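Local coordinates for choline dehydrogenase and related flavoproteins (Aspergillus oryzae, PDB 3Q9T), which oxidises formate as a formate oxidase of the glucose-methanol-choline oxidoreductase family, carrying 8-formyl-FAD at its catalytic site, at residues Ile49-Ser54 / Gly346-Gly351; Asp110-Phe115 / Ala515-Asn520. One frame throughout, in Å; residues are numbered along the deposited sequence.

Contact 1: Ile49-Ser54 / Gly346-Gly351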
loop_
_atom_site.group_PDB
_atom_site.type_symbol
_atom_site.label_atom_id
_atom_site.label_comp_id
_atom_site.label_asym_id
_atom_site.label_seq_id
_atom_site.Cartn_x
_atom_site.Cartn_y
_atom_site.Cartn_z
ATOM N N ILE A 49 3.783 -9.814 -27.454
ATOM C CA ILE A 49 5.054 -10.348 -26.969
ATOM C C ILE A 49 6.197 -10.044 -27.930
ATOM O O ILE A 49 7.282 -9.612 -27.502
ATOM C CB ILE A 49 4.983 -11.869 -26.686
ATOM C CG1 ILE A 49 4.228 -12.118 -25.377
ATOM C CG2 ILE A 49 6.385 -12.473 -26.594
ATOM C CD1 ILE A 49 3.908 -13.589 -25.099
ATOM N N THR A 50 5.957 -10.239 -29.229
ATOM C CA THR A 50 7.053 -10.142 -30.201
ATOM C C THR A 50 7.397 -8.702 -30.577
ATOM O O THR A 50 8.504 -8.418 -31.058
ATOM C CB THR A 50 6.799 -10.979 -31.461
ATOM O OG1 THR A 50 5.591 -10.545 -32.107
ATOM C CG2 THR A 50 6.678 -12.458 -31.091
ATOM N N THR A 51 6.445 -7.806 -30.339
ATOM C CA THR A 51 6.568 -6.387 -30.694
ATOM C C THR A 51 7.140 -5.539 -29.562
ATOM O O THR A 51 6.460 -5.310 -28.565
ATOM C CB THR A 51 5.193 -5.817 -30.996
ATOM O OG1 THR A 51 4.563 -6.619 -32.004
ATOM C CG2 THR A 51 5.306 -4.365 -31.442
ATOM N N PRO A 52 8.382 -5.055 -29.716
ATOM C CA PRO A 52 9.034 -4.414 -28.563
ATOM C C PRO A 52 8.292 -3.214 -27.987
ATOM O O PRO A 52 8.408 -2.984 -26.782
ATOM C CB PRO A 52 10.401 -3.994 -29.110
ATOM C CG PRO A 52 10.663 -4.982 -30.213
ATOM C CD PRO A 52 9.309 -5.248 -30.840
ATOM N N SER A 53 7.547 -2.466 -28.794
ATOM C CA SER A 53 6.914 -1.255 -28.263
ATOM C C SER A 53 5.684 -1.556 -27.414
ATOM O O SER A 53 5.160 -0.671 -26.747
ATOM C CB SER A 53 6.571 -0.242 -29.373
ATOM O OG SER A 53 5.565 -0.712 -30.254
ATOM N N SER A 54 5.234 -2.807 -27.444
ATOM C CA SER A 54 4.075 -3.241 -26.672
ATOM C C SER A 54 4.438 -3.726 -25.264
ATOM O O SER A 54 3.546 -4.006 -24.470
ATOM C CB SER A 54 3.352 -4.386 -27.389
ATOM O OG SER A 54 2.627 -3.935 -28.512
ATOM N N GLY A 346 10.345 0.662 -38.535
ATOM C CA GLY A 346 9.758 1.775 -37.805
ATOM C C GLY A 346 9.821 1.688 -36.281
ATOM O O GLY A 346 10.302 0.697 -35.722
ATOM N N PRO A 347 9.317 2.735 -35.597
ATOM C CA PRO A 347 9.445 2.883 -34.141
ATOM C C PRO A 347 8.578 1.885 -33.356
ATOM O O PRO A 347 8.860 1.617 -32.182
ATOM C CB PRO A 347 8.970 4.316 -33.898
ATOM C CG PRO A 347 7.977 4.555 -34.993
ATOM C CD PRO A 347 8.519 3.826 -36.194
ATOM N N VAL A 348 7.537 1.349 -33.982
ATOM C CA VAL A 348 6.796 0.256 -33.360
ATOM C C VAL A 348 7.743 -0.871 -32.908
ATOM O O VAL A 348 7.466 -1.563 -31.930
ATOM C CB VAL A 348 5.716 -0.310 -34.279
ATOM C CG1 VAL A 348 5.116 -1.590 -33.675
ATOM C CG2 VAL A 348 4.620 0.753 -34.557
ATOM N N GLY A 349 8.868 -1.036 -33.603
ATOM C CA GLY A 349 9.832 -2.058 -33.238
ATOM C C GLY A 349 10.823 -1.609 -32.179
ATOM O O GLY A 349 11.751 -2.335 -31.841
ATOM N N SER A 350 10.625 -0.407 -31.650
ATOM C CA SER A 350 11.543 0.152 -30.668
ATOM C C SER A 350 11.204 -0.206 -29.207
ATOM O O SER A 350 10.032 -0.281 -28.818
ATOM C CB SER A 350 11.609 1.675 -30.826
ATOM O OG SER A 350 12.500 2.225 -29.870
ATOM N N GLY A 351 12.246 -0.414 -28.409
ATOM C CA GLY A 351 12.102 -0.591 -26.971
ATOM C C GLY A 351 12.125 0.725 -26.202
ATOM O O GLY A 351 12.032 0.722 -24.970
#

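Contact 2: Asp110-Phe115 / Ala515-Asn520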
loop_
_atom_site.group_PDB
_atom_site.type_symbol
_atom_site.label_atom_id
_atom_site.label_comp_id
_atom_site.label_asym_id
_atom_site.label_seq_id
_atom_site.Cartn_x
_atom_site.Cartn_y
_atom_site.Cartn_z
ATOM N N ASP A 110 33.359 -10.228 -9.116
ATOM C CA ASP A 110 34.496 -10.762 -8.400
ATOM C C ASP A 110 34.129 -11.106 -6.967
ATOM O O ASP A 110 34.688 -12.033 -6.398
ATOM C CB ASP A 110 35.681 -9.788 -8.426
ATOM C CG ASP A 110 36.510 -9.910 -9.692
ATOM O OD1 ASP A 110 36.337 -10.908 -10.436
ATOM O OD2 ASP A 110 37.345 -9.013 -9.934
ATOM N N GLN A 111 33.193 -10.365 -6.375
ATOM C CA GLN A 111 32.799 -10.623 -4.991
ATOM C C GLN A 111 31.896 -11.849 -4.875
ATOM O O GLN A 111 31.640 -12.327 -3.784
ATOM C CB GLN A 111 32.139 -9.397 -4.358
ATOM C CG GLN A 111 32.974 -8.136 -4.440
ATOM C CD GLN A 111 34.375 -8.328 -3.904
ATOM O OE1 GLN A 111 34.571 -8.473 -2.698
ATOM N NE2 GLN A 111 35.362 -8.327 -4.798
ATOM N N TRP A 112 31.418 -12.362 -6.003
ATOM C CA TRP A 112 30.687 -13.626 -5.957
ATOM C C TRP A 112 31.605 -14.737 -5.430
ATOM O O TRP A 112 31.136 -15.773 -4.954
ATOM C CB TRP A 112 30.138 -14.014 -7.322
ATOM C CG TRP A 112 29.001 -13.155 -7.834
ATOM C CD1 TRP A 112 28.723 -11.866 -7.496
ATOM C CD2 TRP A 112 27.995 -13.545 -8.781
ATOM N NE1 TRP A 112 27.608 -11.427 -8.171
ATOM C CE2 TRP A 112 27.147 -12.439 -8.970
ATOM C CE3 TRP A 112 27.728 -14.730 -9.478
ATOM C CZ2 TRP A 112 26.052 -12.473 -9.833
ATOM C CZ3 TRP A 112 26.644 -14.764 -10.343
ATOM C CH2 TRP A 112 25.816 -13.641 -10.510
ATOM N N GLU A 113 32.915 -14.511 -5.496
ATOM C CA GLU A 113 33.863 -15.526 -5.060
ATOM C C GLU A 113 33.544 -16.038 -3.655
ATOM O O GLU A 113 33.701 -17.217 -3.362
ATOM C CB GLU A 113 35.298 -14.997 -5.092
ATOM C CG GLU A 113 36.266 -15.919 -4.367
ATOM C CD GLU A 113 37.713 -15.672 -4.727
ATOM O OE1 GLU A 113 37.991 -14.725 -5.492
ATOM O OE2 GLU A 113 38.578 -16.439 -4.252
ATOM N N GLU A 114 33.107 -15.128 -2.795
ATOM C CA GLU A 114 32.774 -15.449 -1.413
ATOM C C GLU A 114 31.671 -16.490 -1.328
ATOM O O GLU A 114 31.533 -17.183 -0.325
ATOM C CB GLU A 114 32.326 -14.186 -0.697
ATOM C CG GLU A 114 31.920 -14.400 0.744
ATOM C CD GLU A 114 31.361 -13.134 1.363
ATOM O OE1 GLU A 114 31.279 -12.116 0.643
ATOM O OE2 GLU A 114 31.003 -13.155 2.563
ATOM N N PHE A 115 30.885 -16.599 -2.392
ATOM C CA PHE A 115 29.784 -17.545 -2.407
ATOM C C PHE A 115 30.085 -18.733 -3.301
ATOM O O PHE A 115 29.752 -19.864 -2.965
ATOM C CB PHE A 115 28.503 -16.849 -2.875
ATOM C CG PHE A 115 28.068 -15.728 -1.980
ATOM C CD1 PHE A 115 27.147 -15.948 -0.965
ATOM C CD2 PHE A 115 28.599 -14.457 -2.135
ATOM C CE1 PHE A 115 26.749 -14.912 -0.143
ATOM C CE2 PHE A 115 28.212 -13.418 -1.314
ATOM C CZ PHE A 115 27.288 -13.634 -0.317
ATOM N N ALA A 515 17.571 -18.263 -3.510
ATOM C CA ALA A 515 18.107 -19.611 -3.346
ATOM C C ALA A 515 19.565 -19.569 -3.773
ATOM O O ALA A 515 19.982 -20.274 -4.678
ATOM C CB ALA A 515 17.309 -20.623 -4.161
ATOM N N ARG A 516 20.336 -18.747 -3.076
ATOM C CA ARG A 516 21.585 -18.256 -3.598
ATOM C C ARG A 516 22.722 -19.264 -3.626
ATOM O O ARG A 516 22.819 -20.162 -2.775
ATOM C CB ARG A 516 22.024 -17.018 -2.825
ATOM C CG ARG A 516 22.553 -17.299 -1.429
ATOM C CD ARG A 516 22.761 -15.977 -0.691
ATOM N NE ARG A 516 23.192 -16.186 0.675
ATOM C CZ ARG A 516 23.480 -15.209 1.522
ATOM N NH1 ARG A 516 23.369 -13.940 1.140
ATOM N NH2 ARG A 516 23.870 -15.507 2.752
ATOM N N LEU A 517 23.576 -19.097 -4.629
ATOM C CA LEU A 517 24.771 -19.907 -4.692
ATOM C C LEU A 517 25.590 -19.673 -3.422
ATOM O O LEU A 517 25.612 -18.571 -2.852
ATOM C CB LEU A 517 25.558 -19.637 -5.976
ATOM C CG LEU A 517 26.681 -18.611 -5.974
ATOM C CD1 LEU A 517 27.782 -19.140 -5.119
ATOM C CD2 LEU A 517 27.177 -18.400 -7.381
ATOM N N SER A 518 26.233 -20.743 -2.967
ATOM C CA SER A 518 26.945 -20.705 -1.691
ATOM C C SER A 518 27.896 -21.889 -1.524
ATOM O O SER A 518 27.841 -22.858 -2.274
ATOM C CB SER A 518 25.931 -20.701 -0.544
ATOM O OG SER A 518 25.190 -21.912 -0.545
ATOM N N LYS A 519 28.739 -21.831 -0.502
ATOM C CA LYS A 519 29.680 -22.916 -0.257
ATOM C C LYS A 519 29.108 -24.022 0.632
ATOM O O LYS A 519 29.609 -25.136 0.615
ATOM C CB LYS A 519 30.995 -22.375 0.311
ATOM C CG LYS A 519 31.812 -21.618 -0.741
ATOM C CD LYS A 519 32.942 -20.825 -0.119
ATOM C CE LYS A 519 33.917 -20.340 -1.193
ATOM N NZ LYS A 519 34.843 -19.303 -0.647
ATOM N N ASN A 520 28.062 -23.716 1.394
ATOM C CA ASN A 520 27.431 -24.708 2.262
ATOM C C ASN A 520 26.065 -24.217 2.673
ATOM O O ASN A 520 25.736 -23.051 2.467
ATOM C CB ASN A 520 28.261 -24.929 3.524
ATOM C CG ASN A 520 28.525 -23.643 4.251
ATOM O OD1 ASN A 520 27.601 -22.996 4.764
ATOM N ND2 ASN A 520 29.786 -23.243 4.288
HETATM O O HOH W 1 33.397 -18.046 1.393
#

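Contact 1: Ile49-Ser54 / Gly346-Gly351
Two hydrogen bonds from Ser-53 to the carbonyl oxygen of Val-348 tie residues 49-54 to residues 346-351. The hydroxyl gives the shorter one, Ser-53 OG to Val-348 O at 2.7 Å. It lies in the carbonyl plane and uses a lone pair, with a C=O...donor angle of 119°. The second runs from Ser-53 N to Val-348 O at 3.3 Å. The N-H...O angle is only 136°, so this bond is far from straight, and the donor is tilted out of the carbonyl plane. A chi1 of 67° sets OG between the backbone N and the carbonyl carbon of Ser-53, and OG and N reach the same oxygen.

Apolar packing flanks this oxygen. Thr-51 CG2 meets Val-348 CG1 at 3.6 Å, the two side chains crossing at a slant. The threonine methyl stands anti to its own backbone N, where it faces the valine, while OG1 bonds to the carbonyl of Pro-47. Tyr-340 of helix 331-343 touches both Thr-51 and Val-348.

The ring of Pro-52 lies against backbone. Pro-52 CG is 3.3 Å from Gly-349 O, and Pro-52 CB is 4.1 Å from Gly-351 N. Phe-99 also touches this ring.

Two short 3-10 segments, 52-54 and 347-349, thus meet in a largely buried place. Both Ser-53 donors end on Val-348 O, which holds the two turns together at one point, with proline and methyl groups packed around it.

Contact 2: Asp110-Phe115 / Ala515-Asn520
This is a partly buried packing contact between residues 110-115, which run into the short helix 113-116, and the irregular loop 515-520, which precedes strand 538-540. No direct hydrogen bond crosses it. Phe-115 is its centre.

The Phe-115 ring turns its edge to Arg-516. Phe-115 CE1 stands over the centre of one guanidinium face, 3.7 Å from Arg-516 CZ. The two planes are 59° apart, so the groups are not stacked flat. The arginine chain is extended from CG to NE, and its NH2 bonds to the carbonyl of Gln-523.

Leu-517 fills the inner side. Leu-517 CD2 lies 4.3 Å from Trp-112 CE3. Trp-120 also touches this leucine.

At the outer side Lys-519 stretches along the backbone of the helix. Lys-519 CG lies 3.5 Å from Phe-115 O. A water bridges the amine to the helix: it accepts from Lys-519 NZ at 2.8 Å and donates to Glu-114 O at 2.7 Å. The same carbonyl also receives Gln-523 NE2.

Backbone bonds of Ala-515 with Ser-544 and of Leu-517 with Val-545 fix the loop. The contact joins an early and a late part of the chain within the flavoprotein fold of the GMC oxidoreductases. The side chain of Trp-112 is about 9 Å from that of Ala-543, an FAD-binding residue.

Contacts 1 and 2 lie on opposite sides of the chain's centre, with their own centres about 37 Å apart, and they share no helix or strand. Contact 1 is the more buried, and its touching residues include none that are exposed. Contact 2 is mixed, with a buried apolar side and charged residues toward the surface. Contact 1 combines direct hydrogen bonds with apolar packing, while contact 2 has side-chain packing and a water bridge. Contact 2 still buries more surface, 361 against 243 Å². Gly-351 of contact 1 comes to about 9 Å from the bound cofactor, and the side chain of Trp-112 of contact 2 to about 11 Å. Neither touches another protein chain of the assembly.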